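PDB 4CEK: regulator of nonsense transcripts 2 from Homo sapiens, which takes part in nonsense-mediated mRNA decay, its all-helical second MIF4G domain probably serving as a scaffold for protein interactions. Local coordinates for residues Ile208-Lys213 with Ser246-Glu251; Ile22-Phe27 with Lys136-Phe141. One frame throughout, in Å; residues are numbered along the deposited sequence.

Interaction 1: Ile208-Lys213 with Ser246-Glu251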
loop_
_atom_site.group_PDB
_atom_site.type_symbol
_atom_site.label_atom_id
_atom_site.label_comp_id
_atom_site.label_asym_id
_atom_site.label_seq_id
_atom_site.Cartn_x
_atom_site.Cartn_y
_atom_site.Cartn_z
ATOM N N ILE A 208 6.475 -11.074 15.203
ATOM C CA ILE A 208 5.192 -10.546 14.717
ATOM C C ILE A 208 4.745 -11.266 13.409
ATOM O O ILE A 208 5.507 -11.374 12.442
ATOM C CB ILE A 208 5.222 -8.979 14.622
ATOM C CG1 ILE A 208 3.811 -8.385 14.486
ATOM C CG2 ILE A 208 6.129 -8.487 13.501
ATOM C CD1 ILE A 208 3.659 -7.034 15.162
ATOM N N ASN A 209 3.513 -11.785 13.428
ATOM C CA ASN A 209 2.947 -12.641 12.369
ATOM C C ASN A 209 3.224 -12.191 10.934
ATOM O O ASN A 209 3.010 -11.024 10.602
ATOM C CB ASN A 209 1.421 -12.794 12.564
ATOM C CG ASN A 209 0.687 -11.452 12.719
ATOM O OD1 ASN A 209 1.255 -10.378 12.494
ATOM N ND2 ASN A 209 -0.587 -11.518 13.118
ATOM N N ILE A 210 3.669 -13.121 10.084
ATOM C CA ILE A 210 3.997 -12.798 8.676
ATOM C C ILE A 210 2.812 -12.154 7.933
ATOM O O ILE A 210 3.011 -11.370 7.004
ATOM C CB ILE A 210 4.527 -14.029 7.877
ATOM C CG1 ILE A 210 5.160 -13.608 6.529
ATOM C CG2 ILE A 210 3.410 -15.029 7.610
ATOM C CD1 ILE A 210 6.315 -12.637 6.621
ATOM N N GLU A 211 1.592 -12.459 8.370
ATOM C CA GLU A 211 0.386 -11.960 7.711
ATOM C C GLU A 211 0.159 -10.444 7.807
ATOM O O GLU A 211 -0.343 -9.846 6.847
ATOM C CB GLU A 211 -0.833 -12.682 8.267
ATOM C CG GLU A 211 -2.039 -12.593 7.355
ATOM C CD GLU A 211 -3.049 -13.678 7.639
ATOM O OE1 GLU A 211 -2.624 -14.820 7.937
ATOM O OE2 GLU A 211 -4.260 -13.377 7.555
ATOM N N THR A 212 0.500 -9.839 8.952
ATOM C CA THR A 212 0.491 -8.366 9.094
ATOM C C THR A 212 1.568 -7.728 8.229
ATOM O O THR A 212 1.335 -6.746 7.566
ATOM C CB THR A 212 0.780 -7.903 10.536
ATOM O OG1 THR A 212 -0.139 -8.526 11.438
ATOM C CG2 THR A 212 0.666 -6.382 10.640
ATOM N N LYS A 213 2.757 -8.308 8.247
ATOM C CA LYS A 213 3.872 -7.802 7.468
ATOM C C LYS A 213 3.467 -7.739 5.975
ATOM O O LYS A 213 3.742 -6.750 5.268
ATOM C CB LYS A 213 5.090 -8.698 7.691
ATOM C CG LYS A 213 5.466 -8.863 9.162
ATOM C CD LYS A 213 6.660 -9.804 9.362
ATOM C CE LYS A 213 7.445 -9.511 10.640
ATOM N NZ LYS A 213 8.863 -9.987 10.580
ATOM N N SER A 246 16.587 -13.539 4.822
ATOM C CA SER A 246 16.213 -14.508 5.815
ATOM C C SER A 246 14.747 -14.854 5.638
ATOM O O SER A 246 14.094 -14.321 4.761
ATOM C CB SER A 246 16.357 -13.843 7.173
ATOM O OG SER A 246 15.249 -12.963 7.366
ATOM N N HIS A 247 14.196 -15.684 6.512
ATOM C CA HIS A 247 12.881 -16.214 6.276
ATOM C C HIS A 247 11.785 -15.190 6.129
ATOM O O HIS A 247 11.066 -15.225 5.130
ATOM C CB HIS A 247 12.532 -17.280 7.314
ATOM C CG HIS A 247 13.216 -18.622 7.068
ATOM N ND1 HIS A 247 14.317 -18.752 6.272
ATOM C CD2 HIS A 247 12.944 -19.896 7.573
ATOM C CE1 HIS A 247 14.711 -20.040 6.262
ATOM N NE2 HIS A 247 13.870 -20.743 7.058
ATOM N N HIS A 248 11.614 -14.280 7.088
ATOM C CA HIS A 248 10.527 -13.297 6.962
ATOM C C HIS A 248 10.796 -12.305 5.840
ATOM O O HIS A 248 9.889 -11.924 5.133
ATOM C CB HIS A 248 10.171 -12.640 8.306
ATOM C CG HIS A 248 9.155 -13.444 9.138
ATOM N ND1 HIS A 248 8.470 -12.911 10.181
ATOM C CD2 HIS A 248 8.712 -14.776 9.027
ATOM C CE1 HIS A 248 7.656 -13.852 10.720
ATOM N NE2 HIS A 248 7.797 -14.984 10.008
ATOM N N HIS A 249 12.044 -11.954 5.598
ATOM C CA HIS A 249 12.356 -10.996 4.564
ATOM C C HIS A 249 12.146 -11.497 3.157
ATOM O O HIS A 249 11.881 -10.680 2.239
ATOM C CB HIS A 249 13.779 -10.490 4.701
ATOM C CG HIS A 249 14.033 -9.768 5.991
ATOM N ND1 HIS A 249 15.250 -9.279 6.324
ATOM C CD2 HIS A 249 13.173 -9.464 7.052
ATOM C CE1 HIS A 249 15.177 -8.701 7.539
ATOM N NE2 HIS A 249 13.898 -8.811 7.982
ATOM N N ILE A 250 12.320 -12.810 2.968
ATOM C CA ILE A 250 12.132 -13.477 1.682
ATOM C C ILE A 250 10.649 -13.420 1.367
ATOM O O ILE A 250 10.300 -13.078 0.237
ATOM C CB ILE A 250 12.608 -14.970 1.676
ATOM C CG1 ILE A 250 14.143 -15.107 1.728
ATOM C CG2 ILE A 250 12.165 -15.667 0.415
ATOM C CD1 ILE A 250 14.622 -16.480 2.214
ATOM N N GLU A 251 9.774 -13.713 2.340
ATOM C CA GLU A 251 8.332 -13.680 2.057
ATOM C C GLU A 251 7.814 -12.275 1.776
ATOM O O GLU A 251 7.061 -12.058 0.818
ATOM C CB GLU A 251 7.493 -14.290 3.145
ATOM C CG GLU A 251 8.053 -15.550 3.746
ATOM C CD GLU A 251 7.020 -16.317 4.552
ATOM O OE1 GLU A 251 5.829 -16.365 4.091
ATOM O OE2 GLU A 251 7.418 -16.860 5.632
#
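I210 packs on H248 and E251, and K213 on H248, where helices 210-225 and 247-266 of the all-helical MIF4G domain begin side by side. N209 and S246 take the two N-cap positions. The backbones come nearest at I210 and H248, their CA atoms 6.8 Å apart. The imidazole of H248 is the centre of the contact. I210 lies over one of its faces, with CD1 4.0 Å from the ring centroid and 17° off the ring normal, a CH-pi contact. K213 comes to the edge of the same ring. Its extended chain carries NZ to ND1 of H248 at 3.0 Å, and NZ donates the hydrogen bond only 6° out of the ring plane. I208 lies further round the rim, its O 3.7 Å from CE1 of H248. With an alanine here in place of H248, the K213 amine would probably lose this acceptor and I210 CD1 the aromatic face it lies on. I210 has CG1 anti to its own N (chi1 -167°), and this branch also runs past E251. The E251 carboxylate is itself anchored by OE2, which hydrogen-bonds to Y294 OH of helix 292-305. K213 packs on H201 of helix 185-203. On the E251 side the contact is apolar at CB, 4.0 Å from I210 CD1, while OE1 lies 3.7 Å from I210 CG1.

Interaction 2: Ile22-Phe27 with Lys136-Phe141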
loop_
_atom_site.group_PDB
_atom_site.type_symbol
_atom_site.label_atom_id
_atom_site.label_comp_id
_atom_site.label_asym_id
_atom_site.label_seq_id
_atom_site.Cartn_x
_atom_site.Cartn_y
_atom_site.Cartn_z
ATOM N N ILE A 22 -10.571 9.912 -11.595
ATOM C CA ILE A 22 -11.455 11.054 -11.708
ATOM C C ILE A 22 -10.646 12.309 -11.397
ATOM O O ILE A 22 -9.882 12.346 -10.427
ATOM C CB ILE A 22 -12.686 10.952 -10.794
ATOM C CG1 ILE A 22 -13.650 9.882 -11.316
ATOM C CG2 ILE A 22 -13.430 12.286 -10.749
ATOM C CD1 ILE A 22 -15.110 10.263 -11.174
ATOM N N ASP A 23 -10.797 13.312 -12.260
ATOM C CA ASP A 23 -10.137 14.605 -12.108
ATOM C C ASP A 23 -10.931 15.457 -11.114
ATOM O O ASP A 23 -11.852 16.182 -11.484
ATOM C CB ASP A 23 -10.043 15.289 -13.473
ATOM C CG ASP A 23 -9.309 16.612 -13.421
ATOM O OD1 ASP A 23 -8.706 16.957 -12.378
ATOM O OD2 ASP A 23 -9.339 17.323 -14.447
ATOM N N LEU A 24 -10.585 15.351 -9.842
ATOM C CA LEU A 24 -11.249 16.136 -8.840
ATOM C C LEU A 24 -10.865 17.603 -8.892
ATOM O O LEU A 24 -11.612 18.416 -8.368
ATOM C CB LEU A 24 -10.966 15.622 -7.438
ATOM C CG LEU A 24 -11.390 14.210 -7.085
ATOM C CD1 LEU A 24 -11.228 14.102 -5.586
ATOM C CD2 LEU A 24 -12.804 13.863 -7.506
ATOM N N LYS A 25 -9.736 17.971 -9.501
ATOM C CA LYS A 25 -9.278 19.371 -9.396
ATOM C C LYS A 25 -10.237 20.337 -10.097
ATOM O O LYS A 25 -10.212 21.537 -9.833
ATOM C CB LYS A 25 -7.827 19.581 -9.878
ATOM C CG LYS A 25 -7.050 20.540 -8.965
ATOM C CD LYS A 25 -5.916 21.295 -9.649
ATOM C CE LYS A 25 -5.377 22.404 -8.744
ATOM N NZ LYS A 25 -4.634 23.473 -9.481
ATOM N N ALA A 26 -11.102 19.810 -10.960
ATOM C CA ALA A 26 -12.183 20.596 -11.531
ATOM C C ALA A 26 -13.104 21.263 -10.464
ATOM O O ALA A 26 -13.771 22.259 -10.771
ATOM C CB ALA A 26 -12.994 19.728 -12.495
ATOM N N PHE A 27 -13.133 20.734 -9.229
ATOM C CA PHE A 27 -14.069 21.195 -8.161
ATOM C C PHE A 27 -13.679 22.484 -7.424
ATOM O O PHE A 27 -12.580 23.011 -7.612
ATOM C CB PHE A 27 -14.276 20.101 -7.089
ATOM C CG PHE A 27 -15.242 19.016 -7.480
ATOM C CD1 PHE A 27 -16.417 19.298 -8.175
ATOM C CD2 PHE A 27 -14.999 17.701 -7.100
ATOM C CE1 PHE A 27 -17.301 18.285 -8.515
ATOM C CE2 PHE A 27 -15.881 16.688 -7.432
ATOM C CZ PHE A 27 -17.034 16.978 -8.140
ATOM N N LYS A 136 -16.765 7.612 -5.802
ATOM C CA LYS A 136 -17.831 8.376 -5.124
ATOM C C LYS A 136 -17.392 8.852 -3.749
ATOM O O LYS A 136 -17.635 10.005 -3.364
ATOM C CB LYS A 136 -19.122 7.553 -4.990
ATOM C CG LYS A 136 -20.021 7.628 -6.215
ATOM C CD LYS A 136 -21.138 6.577 -6.193
ATOM C CE LYS A 136 -21.964 6.586 -7.482
ATOM N NZ LYS A 136 -22.170 5.219 -8.048
ATOM N N ALA A 137 -16.757 7.951 -3.011
ATOM C CA ALA A 137 -16.252 8.255 -1.673
ATOM C C ALA A 137 -15.280 9.441 -1.705
ATOM O O ALA A 137 -15.306 10.313 -0.819
ATOM C CB ALA A 137 -15.590 7.018 -1.070
ATOM N N ALA A 138 -14.434 9.464 -2.729
ATOM C CA ALA A 138 -13.522 10.563 -2.954
ATOM C C ALA A 138 -14.261 11.884 -3.225
ATOM O O ALA A 138 -13.855 12.932 -2.721
ATOM C CB ALA A 138 -12.583 10.244 -4.107
ATOM N N MET A 139 -15.316 11.858 -4.034
ATOM C CA MET A 139 -16.060 13.094 -4.332
ATOM C C MET A 139 -16.757 13.579 -3.070
ATOM O O MET A 139 -16.687 14.759 -2.721
ATOM C CB MET A 139 -17.037 12.887 -5.486
ATOM C CG MET A 139 -16.358 12.864 -6.853
ATOM S SD MET A 139 -17.372 12.446 -8.311
ATOM C CE MET A 139 -17.810 10.740 -8.009
ATOM N N ASP A 140 -17.371 12.648 -2.352
ATOM C CA ASP A 140 -18.062 12.957 -1.106
ATOM C C ASP A 140 -17.123 13.606 -0.082
ATOM O O ASP A 140 -17.462 14.610 0.545
ATOM C CB ASP A 140 -18.703 11.670 -0.544
ATOM C CG ASP A 140 -19.537 11.905 0.693
ATOM O OD1 ASP A 140 -19.896 13.074 0.960
ATOM O OD2 ASP A 140 -19.858 10.913 1.406
ATOM N N PHE A 141 -15.942 13.028 0.096
ATOM C CA PHE A 141 -14.984 13.543 1.076
ATOM C C PHE A 141 -14.472 14.921 0.653
ATOM O O PHE A 141 -14.387 15.849 1.446
ATOM C CB PHE A 141 -13.799 12.578 1.225
ATOM C CG PHE A 141 -12.873 12.964 2.310
ATOM C CD1 PHE A 141 -11.859 13.850 2.063
ATOM C CD2 PHE A 141 -13.077 12.518 3.604
ATOM C CE1 PHE A 141 -11.014 14.272 3.088
ATOM C CE2 PHE A 141 -12.243 12.937 4.634
ATOM C CZ PHE A 141 -11.197 13.813 4.363
#
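The F27 ring meets M139 at its edge. M139 CG lies close to the ring plane, 3.9 Å from F27 CE2. The two side chains cross at about a right angle. F27 is poorly ordered, so its exact place is less certain. The D23 carboxylate shapes the loop instead: its OD1 accepts from K25 N, which comes from above the carboxylate plane, in an Asx turn. A backbone bond from F27 N to L24 O, 2.9 Å long, helps to shape the same loop. L24 forks over the helix. Its CD2 touches M139 CG at 3.7 Å, and its CD1 lies 4.3 Å from A138 CB. M139 is bent near its end, with chi3 -66°, and its methyl CE comes within 4.2 Å of I22 CD1. Across the contact the side chains meet through apolar groups, and no hydrogen bond passes between the segments. The loop that follows helix 13-19 is thus laid against helix 131-144. L24 and A138 also pack on helix 169-179, both touching T178, while A137 faces F121 of helix 110-124.

How the interactions relate
Interactions 1 and 2 hold different elements and lie on opposite sides of the chain's centre. Their centres are 36 Å apart, and their nearest atoms about 23 Å. Neither is a deep core contact. Interaction 1 is a surface contact between the starts of two helices, and its segments are only 33 residues apart. Interaction 2 is partly buried and joins a loop to a helix 109 residues further on. The chemistry differs accordingly. At 208-213 with 246-251 a hydrogen bond and a CH-pi contact share one imidazole. At 22-27 with 136-141 the side chains meet through apolar groups, with no hydrogen bond across.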